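PDB 3WP9: Ice-binding protein from Colwellia, which binds to the surface of ice crystals, inhibits their growth and prevents the recrystallization of small ice grains into larger ones. Local coordinates for residues Val120-Asp125 with Gly142-Ala147; Gly169-Gly174 with Gly181-Lys186; His96-Thr101 with Trp116-Asn121; Gly194-Gly199 with Lys211-Ala216. All coordinates share one frame; numbering follows the deposited sequence.

Contact 1: residues Val120-Asp125 with Gly142-Ala147; sequences VNISTD and GNLNQA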
loop_
_atom_site.group_PDB
_atom_site.type_symbol
_atom_site.label_atom_id
_atom_site.label_comp_id
_atom_site.label_asym_id
_atom_site.label_seq_id
_atom_site.Cartn_x
_atom_site.Cartn_y
_atom_site.Cartn_z
ATOM N N VAL A 120 -6.284 -11.240 8.316
ATOM C CA VAL A 120 -7.460 -10.428 8.127
ATOM C C VAL A 120 -7.858 -10.681 6.697
ATOM O O VAL A 120 -7.038 -10.680 5.799
ATOM C CB VAL A 120 -7.187 -8.952 8.357
ATOM C CG1 VAL A 120 -8.297 -8.043 7.779
ATOM C CG2 VAL A 120 -7.064 -8.709 9.911
ATOM N N ASN A 121 -9.145 -10.886 6.551
ATOM C CA ASN A 121 -9.735 -11.119 5.220
ATOM C C ASN A 121 -10.791 -10.092 4.938
ATOM O O ASN A 121 -11.625 -9.759 5.765
ATOM C CB ASN A 121 -10.382 -12.471 5.166
ATOM C CG ASN A 121 -9.383 -13.562 5.319
ATOM O OD1 ASN A 121 -8.526 -13.724 4.491
ATOM N ND2 ASN A 121 -9.470 -14.314 6.419
ATOM N N ILE A 122 -10.743 -9.629 3.731
ATOM C CA ILE A 122 -11.858 -8.791 3.206
ATOM C C ILE A 122 -12.676 -9.654 2.188
ATOM O O ILE A 122 -12.332 -9.661 0.987
ATOM C CB ILE A 122 -11.292 -7.561 2.500
ATOM C CG1 ILE A 122 -10.543 -6.600 3.457
ATOM C CG2 ILE A 122 -12.444 -6.725 1.981
ATOM C CD1 ILE A 122 -9.638 -5.630 2.791
ATOM N N SER A 123 -13.653 -10.431 2.678
ATOM C CA SER A 123 -14.315 -11.451 1.870
ATOM C C SER A 123 -15.565 -10.828 1.242
ATOM O O SER A 123 -16.107 -11.475 0.353
ATOM C CB SER A 123 -14.783 -12.676 2.674
ATOM O OG SER A 123 -13.654 -13.282 3.331
ATOM N N THR A 124 -16.034 -9.677 1.722
ATOM C CA THR A 124 -17.146 -8.906 1.065
ATOM C C THR A 124 -16.811 -7.412 1.261
ATOM O O THR A 124 -15.791 -7.078 1.910
ATOM C CB THR A 124 -18.545 -9.285 1.645
ATOM O OG1 THR A 124 -18.566 -8.963 3.081
ATOM C CG2 THR A 124 -18.911 -10.704 1.435
ATOM N N ASP A 125 -17.521 -6.455 0.655
ATOM C CA ASP A 125 -17.036 -5.112 0.697
ATOM C C ASP A 125 -16.971 -4.579 2.140
ATOM O O ASP A 125 -17.832 -4.914 2.951
ATOM C CB ASP A 125 -17.874 -4.178 -0.178
ATOM C CG ASP A 125 -17.799 -4.547 -1.618
ATOM O OD1 ASP A 125 -17.026 -5.464 -1.999
ATOM O OD2 ASP A 125 -18.599 -3.954 -2.394
ATOM N N GLY A 142 -0.980 -11.249 11.005
ATOM C CA GLY A 142 -1.033 -12.281 9.999
ATOM C C GLY A 142 -0.939 -11.645 8.586
ATOM O O GLY A 142 -0.272 -10.614 8.345
ATOM N N ASN A 143 -1.647 -12.279 7.620
ATOM C CA ASN A 143 -1.614 -11.806 6.244
ATOM C C ASN A 143 -2.911 -11.058 6.015
ATOM O O ASN A 143 -3.878 -11.306 6.743
ATOM C CB ASN A 143 -1.654 -12.998 5.310
ATOM C CG ASN A 143 -0.505 -13.982 5.620
ATOM O OD1 ASN A 143 0.636 -13.553 5.715
ATOM N ND2 ASN A 143 -0.835 -15.230 5.858
ATOM N N LEU A 144 -2.843 -10.178 5.058
ATOM C CA LEU A 144 -4.058 -9.398 4.606
ATOM C C LEU A 144 -4.463 -9.940 3.217
ATOM O O LEU A 144 -3.670 -9.842 2.281
ATOM C CB LEU A 144 -3.754 -7.943 4.591
ATOM C CG LEU A 144 -4.859 -7.091 3.935
ATOM C CD1 LEU A 144 -6.188 -7.305 4.736
ATOM C CD2 LEU A 144 -4.327 -5.612 3.852
ATOM N N ASN A 145 -5.677 -10.498 3.142
ATOM C CA ASN A 145 -6.231 -11.053 1.876
ATOM C C ASN A 145 -7.518 -10.290 1.497
ATOM O O ASN A 145 -8.400 -10.168 2.322
ATOM C CB ASN A 145 -6.541 -12.540 1.979
ATOM C CG ASN A 145 -5.342 -13.386 1.623
ATOM O OD1 ASN A 145 -5.015 -13.623 0.388
ATOM N ND2 ASN A 145 -4.678 -13.869 2.642
ATOM N N GLN A 146 -7.589 -9.791 0.256
ATOM C CA GLN A 146 -8.869 -9.218 -0.249
ATOM C C GLN A 146 -9.380 -10.197 -1.345
ATOM O O GLN A 146 -8.650 -10.550 -2.294
ATOM C CB GLN A 146 -8.613 -7.854 -0.815
ATOM C CG GLN A 146 -9.938 -7.226 -1.325
ATOM C CD GLN A 146 -9.733 -5.852 -1.821
ATOM O OE1 GLN A 146 -8.702 -5.507 -2.419
ATOM N NE2 GLN A 146 -10.772 -4.980 -1.583
ATOM N N ALA A 147 -10.634 -10.582 -1.224
ATOM C CA ALA A 147 -11.260 -11.521 -2.176
ATOM C C ALA A 147 -11.541 -10.856 -3.530
ATOM O O ALA A 147 -11.614 -9.607 -3.659
ATOM C CB ALA A 147 -12.519 -12.137 -1.626
HETATM O O HOH W 1 -5.731 -13.455 5.360
#
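Val120 and Leu144 meet because both first torsions swing a carbon to the far side from the backbone N: CG1 of Val120 (chi1 164°) and CG of Leu144 (chi1 171°). Leu144 CD1 then comes to 3.8 Å from Val120 CG1, the two side chains crossing at a slant. Ile122 joins the same face: its CD1 touches Leu144 CD1 at 4.3 Å, while its CB packs against the CG of Gln146, whose extended chain carries NE2 to a hydrogen bond with Ser178 O.

The backbones supply the regular part. Strands 120-122 and 144-146 run parallel, their axes 4.7 Å apart at closest approach and their directions 13° from parallel. Four nearly straight hydrogen bonds alternate along them, from Val120 N to Asn143 O, Asn145 N to Val120 O, Ile122 N to Asn145 O at 2.8 Å, and Ala147 N to Ile122 O.

On the other face Asn121 and Asn145 run alongside each other in one direction. Asn121 OD1 rests 3.4 Å from Asn145 CB, and the link between the two amides is a water that accepts from Asn145 ND2 and can donate to Asn121 OD1, each at 2.9 Å. Asn145 ND2 also bonds Tyr170 OH.

This is a rung-to-rung pairing of a right-handed beta-helix. Strand 120-122 is the last assigned strand of its sheet, though the Asn121 backbone still bonds Gly102 and Ile104 beyond it; strand 171-173 continues the sheet beyond 144-146. Inside, Ile122 and Leu144 rest on Trp165 of strand 163-167, and Leu144 and Gln146 on Phe179 of strand 178-180.

Contact 2: residues Gly169-Gly174 with Gly181-Lys186; sequences GYTALG and GIVLSK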
loop_
_atom_site.group_PDB
_atom_site.type_symbol
_atom_site.label_atom_id
_atom_site.label_comp_id
_atom_site.label_asym_id
_atom_site.label_seq_id
_atom_site.Cartn_x
_atom_site.Cartn_y
_atom_site.Cartn_z
ATOM N N GLY A 169 2.592 -10.167 7.742
ATOM C CA GLY A 169 2.690 -11.232 6.732
ATOM C C GLY A 169 2.773 -10.695 5.350
ATOM O O GLY A 169 3.565 -9.753 5.089
ATOM N N TYR A 170 2.038 -11.306 4.401
ATOM C CA TYR A 170 2.006 -10.738 3.051
ATOM C C TYR A 170 0.632 -10.026 2.926
ATOM O O TYR A 170 -0.270 -10.276 3.674
ATOM C CB TYR A 170 2.103 -11.792 1.957
ATOM C CG TYR A 170 1.014 -12.882 2.043
ATOM C CD1 TYR A 170 -0.284 -12.623 1.588
ATOM C CD2 TYR A 170 1.260 -14.131 2.579
ATOM C CE1 TYR A 170 -1.276 -13.573 1.653
ATOM C CE2 TYR A 170 0.273 -15.115 2.677
ATOM C CZ TYR A 170 -1.015 -14.875 2.235
ATOM O OH TYR A 170 -2.089 -15.790 2.368
ATOM N N THR A 171 0.542 -9.225 1.908
ATOM C CA THR A 171 -0.777 -8.655 1.454
ATOM C C THR A 171 -1.057 -9.232 0.042
ATOM O O THR A 171 -0.155 -9.154 -0.821
ATOM C CB THR A 171 -0.602 -7.162 1.359
ATOM O OG1 THR A 171 -0.348 -6.671 2.672
ATOM C CG2 THR A 171 -1.916 -6.551 0.864
ATOM N N ALA A 172 -2.238 -9.828 -0.165
ATOM C CA ALA A 172 -2.615 -10.419 -1.447
ATOM C C ALA A 172 -4.037 -9.898 -1.750
ATOM O O ALA A 172 -4.962 -10.217 -1.047
ATOM C CB ALA A 172 -2.557 -11.964 -1.419
ATOM N N LEU A 173 -4.139 -9.195 -2.862
ATOM C CA LEU A 173 -5.456 -8.710 -3.311
ATOM C C LEU A 173 -5.837 -9.519 -4.542
ATOM O O LEU A 173 -4.989 -9.767 -5.443
ATOM C CB LEU A 173 -5.264 -7.229 -3.666
ATOM C CG LEU A 173 -4.555 -6.302 -2.638
ATOM C CD1 LEU A 173 -4.604 -4.876 -3.173
ATOM C CD2 LEU A 173 -5.258 -6.429 -1.294
ATOM N N GLY A 174 -7.099 -9.899 -4.588
ATOM C CA GLY A 174 -7.701 -10.730 -5.626
ATOM C C GLY A 174 -7.856 -9.952 -6.940
ATOM O O GLY A 174 -7.201 -8.935 -7.169
ATOM N N GLY A 181 -5.680 2.704 0.485
ATOM C CA GLY A 181 -4.878 2.934 1.653
ATOM C C GLY A 181 -3.391 2.701 1.485
ATOM O O GLY A 181 -2.899 2.391 0.403
ATOM N N ILE A 182 -2.658 2.950 2.596
ATOM C CA ILE A 182 -1.226 2.857 2.570
ATOM C C ILE A 182 -0.895 1.467 3.063
ATOM O O ILE A 182 -1.162 1.125 4.178
ATOM C CB ILE A 182 -0.598 3.975 3.485
ATOM C CG1 ILE A 182 -1.119 5.404 3.042
ATOM C CG2 ILE A 182 0.939 3.868 3.516
ATOM C CD1 ILE A 182 -0.762 5.868 1.678
ATOM N N VAL A 183 -0.280 0.619 2.221
ATOM C CA VAL A 183 0.106 -0.737 2.640
ATOM C C VAL A 183 1.581 -0.746 3.000
ATOM O O VAL A 183 2.462 -0.489 2.134
ATOM C CB VAL A 183 -0.153 -1.755 1.540
ATOM C CG1 VAL A 183 0.040 -3.189 2.011
ATOM C CG2 VAL A 183 -1.609 -1.607 1.060
ATOM N N LEU A 184 1.786 -0.907 4.290
ATOM C CA LEU A 184 3.168 -1.089 4.916
ATOM C C LEU A 184 3.303 -2.563 5.188
ATOM O O LEU A 184 2.880 -3.108 6.205
ATOM C CB LEU A 184 3.299 -0.260 6.200
ATOM C CG LEU A 184 3.297 1.223 5.820
ATOM C CD1 LEU A 184 2.794 1.952 7.060
ATOM C CD2 LEU A 184 4.701 1.701 5.379
ATOM N N SER A 185 3.782 -3.298 4.183
ATOM C CA SER A 185 3.872 -4.773 4.308
ATOM C C SER A 185 5.285 -5.155 4.716
ATOM O O SER A 185 6.238 -4.639 4.138
ATOM C CB SER A 185 3.631 -5.451 2.925
ATOM O OG SER A 185 3.669 -6.856 3.085
ATOM N N LYS A 186 5.375 -6.073 5.631
ATOM C CA LYS A 186 6.699 -6.562 6.063
ATOM C C LYS A 186 7.312 -7.442 4.994
ATOM O O LYS A 186 8.555 -7.641 4.950
ATOM C CB LYS A 186 6.560 -7.297 7.393
ATOM C CG LYS A 186 7.900 -7.844 7.941
ATOM C CD LYS A 186 8.442 -7.068 9.125
ATOM C CE LYS A 186 8.998 -5.742 8.650
ATOM N NZ LYS A 186 10.080 -5.089 9.494
#
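Thr171 and Val183 make the apolar part of this contact, their side chains meeting end to end, and Val183 CG1 lies 3.6 Å from Thr171 OG1 and 4.1 Å from Thr171 CG2. With chi1 at -171°, Val183 holds CG1 opposite its own backbone N, and that branch alone makes the approach; Thr171 presents both ends of its fork to it.

Polar atoms come close without bonding across the two segments. Ser185 OG stands 3.5 Å from Gly169 O and 4.0 Å from Thr171 OG1, but its hydrogen bond goes to Leu188 O. Gly169 O is likewise taken up by Thr187 OG1. Thr171 OG1, a buried hydroxyl, has no hydrogen-bonding partner anywhere in the model and lies against Val183 CG1.

Backbone pairing is absent: the nearest CA pair, Gly169 and Lys186, is 6.2 Å apart, and no hydrogen bond joins the segments. Strand 171-173 instead lies bonded between 144-146 on one side and 189-191 on the other, and strand 182-185 belongs to the ten-stranded parallel sheet. Ile189 of strand 189-191 touches both Thr171 and Val183.

Inward side chains from strands of two sheets, meeting without a shared hydrogen bond, fit the packed interior of a right-handed beta-helix, here between two of its walls.

Contact 3: residues His96-Thr101 with Trp116-Asn121; sequences HTELGT and WSSDVN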
loop_
_atom_site.group_PDB
_atom_site.type_symbol
_atom_site.label_atom_id
_atom_site.label_comp_id
_atom_site.label_asym_id
_atom_site.label_seq_id
_atom_site.Cartn_x
_atom_site.Cartn_y
_atom_site.Cartn_z
ATOM N N HIS A 96 -10.182 -1.417 18.885
ATOM C CA HIS A 96 -10.823 -2.712 18.701
ATOM C C HIS A 96 -9.775 -3.768 18.496
ATOM O O HIS A 96 -8.759 -3.541 17.811
ATOM C CB HIS A 96 -11.797 -2.686 17.506
ATOM C CG HIS A 96 -12.772 -1.539 17.549
ATOM N ND1 HIS A 96 -12.486 -0.289 17.024
ATOM C CD2 HIS A 96 -14.018 -1.451 18.070
ATOM C CE1 HIS A 96 -13.503 0.525 17.243
ATOM N NE2 HIS A 96 -14.459 -0.166 17.843
ATOM N N THR A 97 -10.027 -4.922 19.055
ATOM C CA THR A 97 -9.121 -6.023 18.924
ATOM C C THR A 97 -9.885 -7.225 18.443
ATOM O O THR A 97 -10.963 -7.560 18.998
ATOM C CB THR A 97 -8.391 -6.296 20.270
ATOM O OG1 THR A 97 -9.375 -6.720 21.221
ATOM C CG2 THR A 97 -7.758 -5.034 20.767
ATOM N N GLU A 98 -9.373 -7.887 17.400
ATOM C CA GLU A 98 -9.944 -9.157 16.911
ATOM C C GLU A 98 -11.381 -8.955 16.336
ATOM O O GLU A 98 -12.207 -9.827 16.429
ATOM C CB GLU A 98 -9.980 -10.279 17.986
ATOM C CG GLU A 98 -8.723 -10.512 18.839
ATOM C CD GLU A 98 -7.388 -10.688 18.109
ATOM O OE1 GLU A 98 -7.247 -10.680 16.874
ATOM O OE2 GLU A 98 -6.372 -10.797 18.799
ATOM N N LEU A 99 -11.614 -7.791 15.798
ATOM C CA LEU A 99 -12.908 -7.453 15.226
ATOM C C LEU A 99 -13.262 -8.446 14.128
ATOM O O LEU A 99 -12.465 -8.691 13.186
ATOM C CB LEU A 99 -12.864 -6.057 14.676
ATOM C CG LEU A 99 -14.136 -5.433 14.132
ATOM C CD1 LEU A 99 -15.171 -5.399 15.237
ATOM C CD2 LEU A 99 -13.783 -4.013 13.772
ATOM N N GLY A 100 -14.443 -9.039 14.240
ATOM C CA GLY A 100 -14.884 -10.017 13.227
ATOM C C GLY A 100 -14.112 -11.300 13.252
ATOM O O GLY A 100 -14.180 -12.066 12.339
ATOM N N THR A 101 -13.343 -11.549 14.313
ATOM C CA THR A 101 -12.289 -12.600 14.322
ATOM C C THR A 101 -11.421 -12.610 13.015
ATOM O O THR A 101 -10.989 -13.675 12.542
ATOM C CB THR A 101 -12.798 -14.043 14.626
ATOM O OG1 THR A 101 -13.613 -14.483 13.543
ATOM C CG2 THR A 101 -13.602 -14.124 15.915
ATOM N N TRP A 116 -5.333 -6.996 15.046
ATOM C CA TRP A 116 -5.665 -8.381 14.917
ATOM C C TRP A 116 -4.392 -9.163 15.131
ATOM O O TRP A 116 -3.353 -8.822 14.541
ATOM C CB TRP A 116 -6.161 -8.725 13.500
ATOM C CG TRP A 116 -7.537 -8.141 13.204
ATOM C CD1 TRP A 116 -8.759 -8.762 13.404
ATOM C CD2 TRP A 116 -7.801 -6.872 12.661
ATOM N NE1 TRP A 116 -9.788 -7.904 13.000
ATOM C CE2 TRP A 116 -9.224 -6.753 12.527
ATOM C CE3 TRP A 116 -6.987 -5.808 12.239
ATOM C CZ2 TRP A 116 -9.813 -5.615 12.010
ATOM C CZ3 TRP A 116 -7.593 -4.648 11.743
ATOM C CH2 TRP A 116 -9.004 -4.575 11.630
ATOM N N SER A 117 -4.535 -10.229 15.862
ATOM C CA SER A 117 -3.401 -11.115 16.128
ATOM C C SER A 117 -3.412 -12.295 15.107
ATOM O O SER A 117 -2.661 -13.252 15.202
ATOM C CB SER A 117 -3.462 -11.600 17.581
ATOM O OG SER A 117 -4.544 -12.503 17.788
ATOM N N SER A 118 -4.210 -12.137 14.065
ATOM C CA SER A 118 -4.536 -13.175 13.120
ATOM C C SER A 118 -4.337 -12.572 11.719
ATOM O O SER A 118 -3.995 -11.399 11.556
ATOM C CB SER A 118 -6.071 -13.543 13.263
ATOM O OG SER A 118 -6.959 -12.380 13.082
ATOM N N ASP A 119 -4.678 -13.397 10.747
ATOM C CA ASP A 119 -4.909 -12.900 9.379
ATOM C C ASP A 119 -6.195 -12.026 9.376
ATOM O O ASP A 119 -7.100 -12.138 10.261
ATOM C CB ASP A 119 -5.203 -14.108 8.480
ATOM C CG ASP A 119 -4.040 -15.087 8.359
ATOM O OD1 ASP A 119 -2.864 -14.711 8.491
ATOM O OD2 ASP A 119 -4.308 -16.276 8.061
ATOM N N VAL A 120 -6.284 -11.240 8.316
ATOM C CA VAL A 120 -7.460 -10.428 8.127
ATOM C C VAL A 120 -7.858 -10.681 6.697
ATOM O O VAL A 120 -7.038 -10.680 5.799
ATOM C CB VAL A 120 -7.187 -8.952 8.357
ATOM C CG1 VAL A 120 -8.297 -8.043 7.779
ATOM C CG2 VAL A 120 -7.064 -8.709 9.911
ATOM N N ASN A 121 -9.145 -10.886 6.551
ATOM C CA ASN A 121 -9.735 -11.119 5.220
ATOM C C ASN A 121 -10.791 -10.092 4.938
ATOM O O ASN A 121 -11.625 -9.759 5.765
ATOM C CB ASN A 121 -10.382 -12.471 5.166
ATOM C CG ASN A 121 -9.383 -13.562 5.319
ATOM O OD1 ASN A 121 -8.526 -13.724 4.491
ATOM N ND2 ASN A 121 -9.470 -14.314 6.419
HETATM O O HOH W 2 -8.818 -12.071 15.039
HETATM O O HOH W 3 -8.271 -15.216 11.243
#
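Glu98 grips the start of the loop after Trp116 with both carboxylate oxygens. Ser117 N gives OE1 a straight bond of 2.9 Å (173° at the hydrogen) on its syn lone pair, and Ser117 OG donates to OE2 at 2.7 Å, also on the syn side but 35° out of the carboxylate plane. The second anchor is the indole: Trp116 NE1 donates to Leu99 O at 2.8 Å, the oxygen lying in the ring plane and the nitrogen in the carbonyl plane, on a lone pair. Leu99 CB adds an apolar touch, 4.1 Å from Trp116 CZ2.

Next come the groups that set these atoms in place. The Glu98 chain bends at chi2 (-51°), which turns the carboxylate back to the serine although its CB heads away. Thr101 N bonds Glu98 O, tightening the turn that offers Leu99 O. A water donates to both Glu98 OE1 and Ser118 OG, and Ser118 OG itself donates to Asp119 O. Val120 CG2 lies 3.3 Å above the Trp116 ring plane, offset toward its rim, while Met138 and Ile140 of strand 136-140 and Ile104 also touch this side chain.

An alanine in place of Glu98 would probably leave Ser117 N and OG without these acceptors, and the loop freer to shift.

At this surface contact a carboxylate receives two donors and a water, which would probably favour its ionised form, while the indole N-H, on a largely buried ring, has its need met by one backbone carbonyl. Directional polar bonds, with little apolar packing, thus join the two turns.

Contact 4: residues Gly194-Gly199 with Lys211-Ala216; sequences GTTVNG and KNTINA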
loop_
_atom_site.group_PDB
_atom_site.type_symbol
_atom_site.label_atom_id
_atom_site.label_comp_id
_atom_site.label_asym_id
_atom_site.label_seq_id
_atom_site.Cartn_x
_atom_site.Cartn_y
_atom_site.Cartn_z
ATOM N N GLY A 194 -6.319 -6.963 -12.873
ATOM C CA GLY A 194 -7.391 -5.983 -13.044
ATOM C C GLY A 194 -7.736 -5.122 -11.868
ATOM O O GLY A 194 -8.531 -4.127 -11.997
ATOM N N THR A 195 -7.153 -5.393 -10.705
ATOM C CA THR A 195 -7.492 -4.638 -9.514
ATOM C C THR A 195 -6.958 -3.194 -9.552
ATOM O O THR A 195 -5.931 -2.889 -10.152
ATOM C CB THR A 195 -6.950 -5.432 -8.295
ATOM O OG1 THR A 195 -7.790 -6.579 -8.179
ATOM C CG2 THR A 195 -6.907 -4.661 -6.949
ATOM N N THR A 196 -7.718 -2.324 -8.866
ATOM C CA THR A 196 -7.273 -0.950 -8.734
ATOM C C THR A 196 -6.884 -0.677 -7.274
ATOM O O THR A 196 -7.554 -1.174 -6.317
ATOM C CB THR A 196 -8.487 -0.050 -8.980
ATOM O OG1 THR A 196 -8.865 -0.212 -10.344
ATOM C CG2 THR A 196 -8.121 1.462 -8.712
ATOM N N VAL A 197 -5.761 0.025 -7.125
ATOM C CA VAL A 197 -5.391 0.423 -5.802
ATOM C C VAL A 197 -5.265 1.986 -5.803
ATOM O O VAL A 197 -4.572 2.533 -6.631
ATOM C CB VAL A 197 -4.016 -0.159 -5.408
ATOM C CG1 VAL A 197 -3.565 0.478 -4.076
ATOM C CG2 VAL A 197 -4.135 -1.693 -5.370
ATOM N N ASN A 198 -5.927 2.643 -4.852
ATOM C CA ASN A 198 -5.651 4.059 -4.600
ATOM C C ASN A 198 -4.933 4.132 -3.277
ATOM O O ASN A 198 -5.531 3.849 -2.217
ATOM C CB ASN A 198 -6.995 4.800 -4.478
ATOM C CG ASN A 198 -7.706 4.883 -5.814
ATOM O OD1 ASN A 198 -7.155 5.380 -6.781
ATOM N ND2 ASN A 198 -8.937 4.315 -5.883
ATOM N N GLY A 199 -3.642 4.384 -3.348
ATOM C CA GLY A 199 -2.818 4.107 -2.215
ATOM C C GLY A 199 -1.372 4.053 -2.536
ATOM O O GLY A 199 -0.926 4.517 -3.585
ATOM N N LYS A 211 -1.740 -6.570 -14.470
ATOM C CA LYS A 211 -2.748 -5.726 -15.180
ATOM C C LYS A 211 -3.532 -4.750 -14.231
ATOM O O LYS A 211 -4.758 -4.805 -14.173
ATOM C CB LYS A 211 -3.702 -6.561 -16.010
ATOM C CG LYS A 211 -2.924 -7.448 -16.999
ATOM C CD LYS A 211 -3.848 -8.292 -17.831
ATOM C CE LYS A 211 -3.133 -8.967 -18.993
ATOM N NZ LYS A 211 -3.939 -10.143 -19.485
ATOM N N ASN A 212 -2.805 -3.958 -13.442
ATOM C CA ASN A 212 -3.502 -3.162 -12.411
ATOM C C ASN A 212 -3.398 -1.659 -12.750
ATOM O O ASN A 212 -2.631 -1.262 -13.571
ATOM C CB ASN A 212 -2.834 -3.325 -11.064
ATOM C CG ASN A 212 -2.805 -4.802 -10.625
ATOM O OD1 ASN A 212 -1.701 -5.379 -10.372
ATOM N ND2 ASN A 212 -4.003 -5.377 -10.459
ATOM N N THR A 213 -4.260 -0.962 -12.042
ATOM C CA THR A 213 -4.179 0.515 -12.032
ATOM C C THR A 213 -3.831 0.836 -10.609
ATOM O O THR A 213 -4.591 0.533 -9.670
ATOM C CB THR A 213 -5.549 1.051 -12.308
ATOM O OG1 THR A 213 -5.973 0.627 -13.621
ATOM C CG2 THR A 213 -5.514 2.623 -12.256
ATOM N N ILE A 214 -2.647 1.411 -10.419
ATOM C CA ILE A 214 -2.184 1.765 -9.131
ATOM C C ILE A 214 -2.019 3.305 -9.103
ATOM O O ILE A 214 -1.151 3.825 -9.850
ATOM C CB ILE A 214 -0.827 1.089 -8.795
ATOM C CG1 ILE A 214 -0.852 -0.466 -9.089
ATOM C CG2 ILE A 214 -0.417 1.402 -7.361
ATOM C CD1 ILE A 214 -1.731 -1.356 -8.249
ATOM N N ASN A 215 -2.815 3.958 -8.232
ATOM C CA ASN A 215 -2.795 5.452 -8.189
ATOM C C ASN A 215 -2.300 5.983 -6.857
ATOM O O ASN A 215 -2.792 5.529 -5.801
ATOM C CB ASN A 215 -4.217 5.967 -8.329
ATOM C CG ASN A 215 -4.903 5.567 -9.623
ATOM O OD1 ASN A 215 -4.314 5.652 -10.683
ATOM N ND2 ASN A 215 -6.154 5.164 -9.531
ATOM N N ALA A 216 -1.381 6.970 -6.884
ATOM C CA ALA A 216 -1.093 7.651 -5.627
ATOM C C ALA A 216 -2.417 8.217 -5.046
ATOM O O ALA A 216 -3.334 8.587 -5.801
ATOM C CB ALA A 216 -0.077 8.750 -5.813
HETATM O O HOH W 4 -7.656 -1.508 -12.807
#
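Asn215, Val197 and Thr213 bury the most surface here, and each meets its counterpart side by side. Asn215 ND2 donates to Asn198 OD1 at 2.9 Å, with the oxygen 4° from the donor's amide plane. A chi1 of -60° sets the Asn215 amide beside its own backbone N, and Asn198 turns the same way, which brings ND2 up to OD1. Asn198 ND2 goes to Glu180 OE2, so an alanine at Asn198 would probably leave Asn215 ND2 and that carboxylate each without this mate.

On the opposite face, Val197 CG2 rests 3.8 Å from Ile214 CD1. Its N and O both bond strand 213-215: Val197 N donates to Thr213 O, and Asn215 N to Val197 O, each at 2.8 Å.

Thr213 sits beside Thr196 on the asparagine face, where one water meets Thr196 OG1 at 3.0 Å, Thr213 OG1 at 2.8 Å and Gly194 O. Thr195 O takes Thr213 N and Asn212 ND2 from opposite faces of its carbonyl plane; Asn212 OD1 accepts from Gln210 N, and its ND2 also donates to Asn192 O. Thr196 belongs to a T-A/G-X-T/N motif assigned to ice binding by similarity.

Strands 196-198 and 213-215 run 4.8 Å apart, 2° from parallel, in the middle of a four-stranded parallel sheet of the beta-helix, between 178-180 and 29-31. Ile214 packs inward on Leu201 of strand 200-203 and Thr15 of strand 14-18.

Contacts 1 and 4 are parallel strand pairings in two sheets of the beta-helix, both partly buried, each with an apolar face and an asparagine-bearing face; the asparagines are bridged by water in contact 1 and bonded directly in contact 4. Contact 2, its centre about 6 Å from the centre of the chain, joins strands of two sheets through the interior without a hydrogen bond. Contact 3, its centre about 19 Å from that point, is the surface contact and the most dependent on a charged side chain. Contacts 1 and 3 share strand 120-122, while strands 144-146 and 171-173, neighbours in one sheet, tie contacts 1 and 2. Gly174 O to Thr195 OG1 links contacts 2 and 4.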